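PDB 7LHV: sulfate transporter 4.1, chloroplastic from Arabidopsis thaliana, which cotransports sulfate with protons across the membrane and may contribute to the regulation of sulfate assimilation. Local coordinates for residues I218-S223 / S440-L445; I452-W455 / R460-S463. One frame throughout, in Å; residues are numbered along the deposited sequence.

Contact 1: I218-S223 / S440-L445; sequences IVIGLS and SAVSGL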
# COMPACT_ATOMS: atom_id res chain seq x y z
N ILE A 218 9.92 15.98 -20.65
CA ILE A 218 9.19 16.62 -21.75
C ILE A 218 8.53 17.91 -21.27
O ILE A 218 8.55 18.93 -21.97
CB ILE A 218 8.16 15.64 -22.35
CG1 ILE A 218 8.88 14.52 -23.09
CG2 ILE A 218 7.23 16.37 -23.31
CD1 ILE A 218 7.96 13.42 -23.56
N VAL A 219 7.95 17.89 -20.07
CA VAL A 219 7.32 19.09 -19.52
C VAL A 219 8.36 20.19 -19.32
O VAL A 219 8.10 21.36 -19.61
CB VAL A 219 6.58 18.76 -18.22
CG1 VAL A 219 6.25 20.03 -17.45
CG2 VAL A 219 5.31 17.98 -18.52
N ILE A 220 9.54 19.83 -18.82
CA ILE A 220 10.60 20.81 -18.60
C ILE A 220 11.03 21.44 -19.91
O ILE A 220 11.20 22.66 -20.02
CB ILE A 220 11.78 20.16 -17.87
CG1 ILE A 220 11.43 19.87 -16.41
CG2 ILE A 220 13.00 21.04 -17.94
CD1 ILE A 220 12.36 18.89 -15.75
N GLY A 221 11.22 20.62 -20.95
CA GLY A 221 11.60 21.16 -22.24
C GLY A 221 10.55 22.08 -22.83
O GLY A 221 10.87 23.15 -23.35
N LEU A 222 9.28 21.68 -22.74
CA LEU A 222 8.21 22.52 -23.27
C LEU A 222 8.01 23.78 -22.44
O LEU A 222 7.48 24.77 -22.96
CB LEU A 222 6.91 21.73 -23.35
CG LEU A 222 6.78 20.81 -24.56
CD1 LEU A 222 5.41 20.18 -24.61
CD2 LEU A 222 7.06 21.58 -25.85
N SER A 223 8.40 23.77 -21.17
CA SER A 223 8.35 25.00 -20.38
C SER A 223 9.50 25.93 -20.75
O SER A 223 9.33 27.15 -20.77
CB SER A 223 8.39 24.67 -18.89
OG SER A 223 7.20 24.03 -18.48
N SER A 440 19.16 20.80 -23.09
CA SER A 440 20.18 19.78 -23.32
C SER A 440 20.30 18.84 -22.13
O SER A 440 20.49 17.63 -22.31
CB SER A 440 21.52 20.45 -23.62
OG SER A 440 22.56 19.49 -23.69
N ALA A 441 20.20 19.37 -20.92
CA ALA A 441 20.31 18.53 -19.73
C ALA A 441 19.15 17.54 -19.65
O ALA A 441 19.35 16.38 -19.26
CB ALA A 441 20.35 19.39 -18.47
N VAL A 442 17.94 17.97 -19.99
CA VAL A 442 16.77 17.09 -19.87
C VAL A 442 16.51 16.26 -21.12
O VAL A 442 15.64 15.38 -21.08
CB VAL A 442 15.50 17.89 -19.53
CG1 VAL A 442 15.71 18.70 -18.27
CG2 VAL A 442 15.11 18.78 -20.70
N SER A 443 17.22 16.51 -22.22
CA SER A 443 17.05 15.66 -23.40
C SER A 443 17.49 14.23 -23.11
O SER A 443 16.92 13.28 -23.68
CB SER A 443 17.84 16.22 -24.58
OG SER A 443 19.21 15.90 -24.47
N GLY A 444 18.48 14.04 -22.24
CA GLY A 444 18.90 12.71 -21.86
C GLY A 444 18.01 12.02 -20.85
O GLY A 444 18.19 10.83 -20.60
N LEU A 445 17.06 12.75 -20.27
CA LEU A 445 16.13 12.16 -19.31
C LEU A 445 14.91 11.53 -19.97
O LEU A 445 14.18 10.79 -19.29
CB LEU A 445 15.66 13.22 -18.31
CG LEU A 445 16.73 13.90 -17.45
CD1 LEU A 445 16.10 14.85 -16.46
CD2 LEU A 445 17.58 12.86 -16.74
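Gly221 and Val442 mark the point where the two backbones come nearest, with 7.0 Å between Gly221 CA and Val442 CA. Residues 218-223 are a middle turn and a half of helix 206-229. Segment 440-445 runs broadly the other way; it lies on the last part of helix 431-443 and runs on past it, and Leu445 N bonds to Val442 O at 3.1 Å. At Gly221 it is the backbone that meets the valine: Val442 CG2 lies 4.3 Å from Gly221 N.

The rest of the contact is one aliphatic pair, with no hydrogen bond across it. Ile220 offers its CG2 branch, which comes to 3.6 Å from Val442 CG1 and 4.1 Å from Val442 CG2, so one methyl faces both prongs of the valine. That branch stands opposite the backbone N because chi1 of Ile220 is -72°, and this sends CG1 and CD1 off on the other arm; CD1 still reaches Val442 CG1, at 4.2 Å. On the valine, a chi1 of -56° sets CG1 anti to the carbonyl carbon, where it meets the isoleucine, and leaves CG2 as the prong that reaches the glycine. The two segments bury 120 Å² between them, a small area. Both side chains are buried, and Ala153 of helix 153-166 touches each of them, while Leu157 of the same helix and Leu119 of helix 91-119 add to the cover on Ile220.

The arrangement is a small apolar helix-helix junction, with glycine at the nearest approach, inside the helical membrane domain of an SLC26/SulP transporter.

Contact 2: I452-W455 / R460-S463; sequences IFLW and RDFS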
# COMPACT_ATOMS: atom_id res chain seq x y z
N ILE A 452 11.40 0.68 -24.73
CA ILE A 452 11.59 -0.37 -25.73
C ILE A 452 11.97 -1.68 -25.05
O ILE A 452 11.46 -2.75 -25.41
CB ILE A 452 12.64 0.07 -26.76
CG1 ILE A 452 12.11 1.23 -27.59
CG2 ILE A 452 13.02 -1.09 -27.66
CD1 ILE A 452 13.13 1.82 -28.53
N PHE A 453 12.85 -1.62 -24.05
CA PHE A 453 13.25 -2.83 -23.34
C PHE A 453 12.06 -3.47 -22.64
O PHE A 453 11.90 -4.70 -22.68
CB PHE A 453 14.35 -2.49 -22.33
CG PHE A 453 14.82 -3.66 -21.53
CD1 PHE A 453 15.64 -4.62 -22.11
CD2 PHE A 453 14.45 -3.81 -20.21
CE1 PHE A 453 16.09 -5.69 -21.37
CE2 PHE A 453 14.89 -4.89 -19.47
CZ PHE A 453 15.71 -5.83 -20.05
N LEU A 454 11.22 -2.67 -21.99
CA LEU A 454 10.04 -3.19 -21.33
C LEU A 454 9.08 -3.81 -22.33
O LEU A 454 8.51 -4.88 -22.08
CB LEU A 454 9.33 -2.09 -20.54
CG LEU A 454 10.11 -1.50 -19.36
CD1 LEU A 454 9.29 -0.43 -18.67
CD2 LEU A 454 10.52 -2.58 -18.40
N TRP A 455 8.88 -3.16 -23.47
CA TRP A 455 8.02 -3.74 -24.50
C TRP A 455 8.56 -5.09 -24.96
O TRP A 455 7.79 -6.02 -25.23
CB TRP A 455 7.88 -2.79 -25.68
CG TRP A 455 7.18 -3.42 -26.84
CD1 TRP A 455 7.76 -4.03 -27.91
CD2 TRP A 455 5.77 -3.48 -27.06
NE1 TRP A 455 6.79 -4.48 -28.78
CE2 TRP A 455 5.56 -4.15 -28.27
CE3 TRP A 455 4.66 -3.03 -26.33
CZ2 TRP A 455 4.29 -4.39 -28.78
CZ3 TRP A 455 3.40 -3.26 -26.84
CH2 TRP A 455 3.22 -3.94 -28.05
N ARG A 460 3.62 -5.93 -18.80
CA ARG A 460 3.00 -5.28 -17.65
C ARG A 460 3.78 -4.05 -17.22
O ARG A 460 3.21 -3.00 -16.94
CB ARG A 460 2.87 -6.27 -16.49
CG ARG A 460 2.27 -5.68 -15.23
CD ARG A 460 2.73 -6.43 -14.00
NE ARG A 460 4.12 -6.12 -13.67
CZ ARG A 460 4.80 -6.69 -12.68
NH1 ARG A 460 4.25 -7.61 -11.91
NH2 ARG A 460 6.06 -6.33 -12.47
N ASP A 461 5.11 -4.18 -17.16
CA ASP A 461 5.95 -3.03 -16.84
C ASP A 461 5.85 -1.96 -17.92
O ASP A 461 5.87 -0.76 -17.62
CB ASP A 461 7.40 -3.47 -16.65
CG ASP A 461 7.60 -4.29 -15.39
OD1 ASP A 461 6.70 -4.28 -14.53
OD2 ASP A 461 8.66 -4.93 -15.26
N PHE A 462 5.76 -2.38 -19.19
CA PHE A 462 5.57 -1.41 -20.26
C PHE A 462 4.24 -0.67 -20.11
O PHE A 462 4.17 0.54 -20.35
CB PHE A 462 5.64 -2.09 -21.62
CG PHE A 462 5.35 -1.18 -22.77
CD1 PHE A 462 6.35 -0.38 -23.29
CD2 PHE A 462 4.09 -1.11 -23.34
CE1 PHE A 462 6.10 0.47 -24.35
CE2 PHE A 462 3.84 -0.26 -24.39
CZ PHE A 462 4.84 0.53 -24.90
N SER A 463 3.18 -1.39 -19.73
CA SER A 463 1.90 -0.74 -19.51
C SER A 463 1.98 0.26 -18.36
O SER A 463 1.43 1.36 -18.45
CB SER A 463 0.82 -1.79 -19.23
OG SER A 463 0.61 -2.60 -20.37
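Trp455 turns the edge of its indole onto a face of Phe462, an edge-to-face pair with the centroids of the Trp455 six-membered ring and the Phe462 ring 5.1 Å apart and the planes at 72°. The leading atom is Trp455 CE3, which stands over the rim of the phenyl, 3.5 Å from Phe462 CE2. On that same face Trp455 CB makes a CH-pi contact, 4.2 Å from the ring centroid of Phe462. The phenyl gets there because Phe462 CG lies anti to its backbone N (chi1 176°), carrying the ring across to the neighbouring helix. Lys459 gives the indole a cation-pi partner as well. An alanine at Phe462 has no ring for the edge of Trp455 to rest on, and the indole would probably be freer to turn.

These residues join helix 448-457 to helix 459-474, consecutive helices between which the chain bends sharply. Leu454 fills the inside of the bend. Its CB meets the edge of the Phe462 ring and packs 3.8 Å from Phe462 CB, while its two methyls lie against Asp461 from one side: CD1 is 3.6 Å from Asp461 O, and CD2 3.7 Å from Asp461 CB.

Beyond the leucine, the carboxylate of Asp461 is shared out by oxygen. Arg460 grips OD1 side-on with NE and NH2, the shorter bond being 3.0 Å from Arg460 NH2 to Asp461 OD1, within a salt bridge that lies in the guanidinium plane. OD2 is hydrogen-bonded to Ser584 OG in the STAS domain of the second subunit.

In the fold
Contact 1 and contact 2 come in series along the chain and both belong to the sulfate permease region. Helix 431-443, which carries the second half of contact 1, is followed directly by helix 448-457, which opens contact 2. Their centres are 22 Å apart and their nearest atoms about 12 Å apart, so they do not touch. Helix 206-229 links them nonetheless: it supplies residues 218-223 to contact 1, while its Ser207 touches Leu454 and Asp461 of contact 2. Contact 1 joins segments with 216 residues between them within the membrane domain, whereas contact 2 is local and faces the second subunit, placing it at the dimer interface.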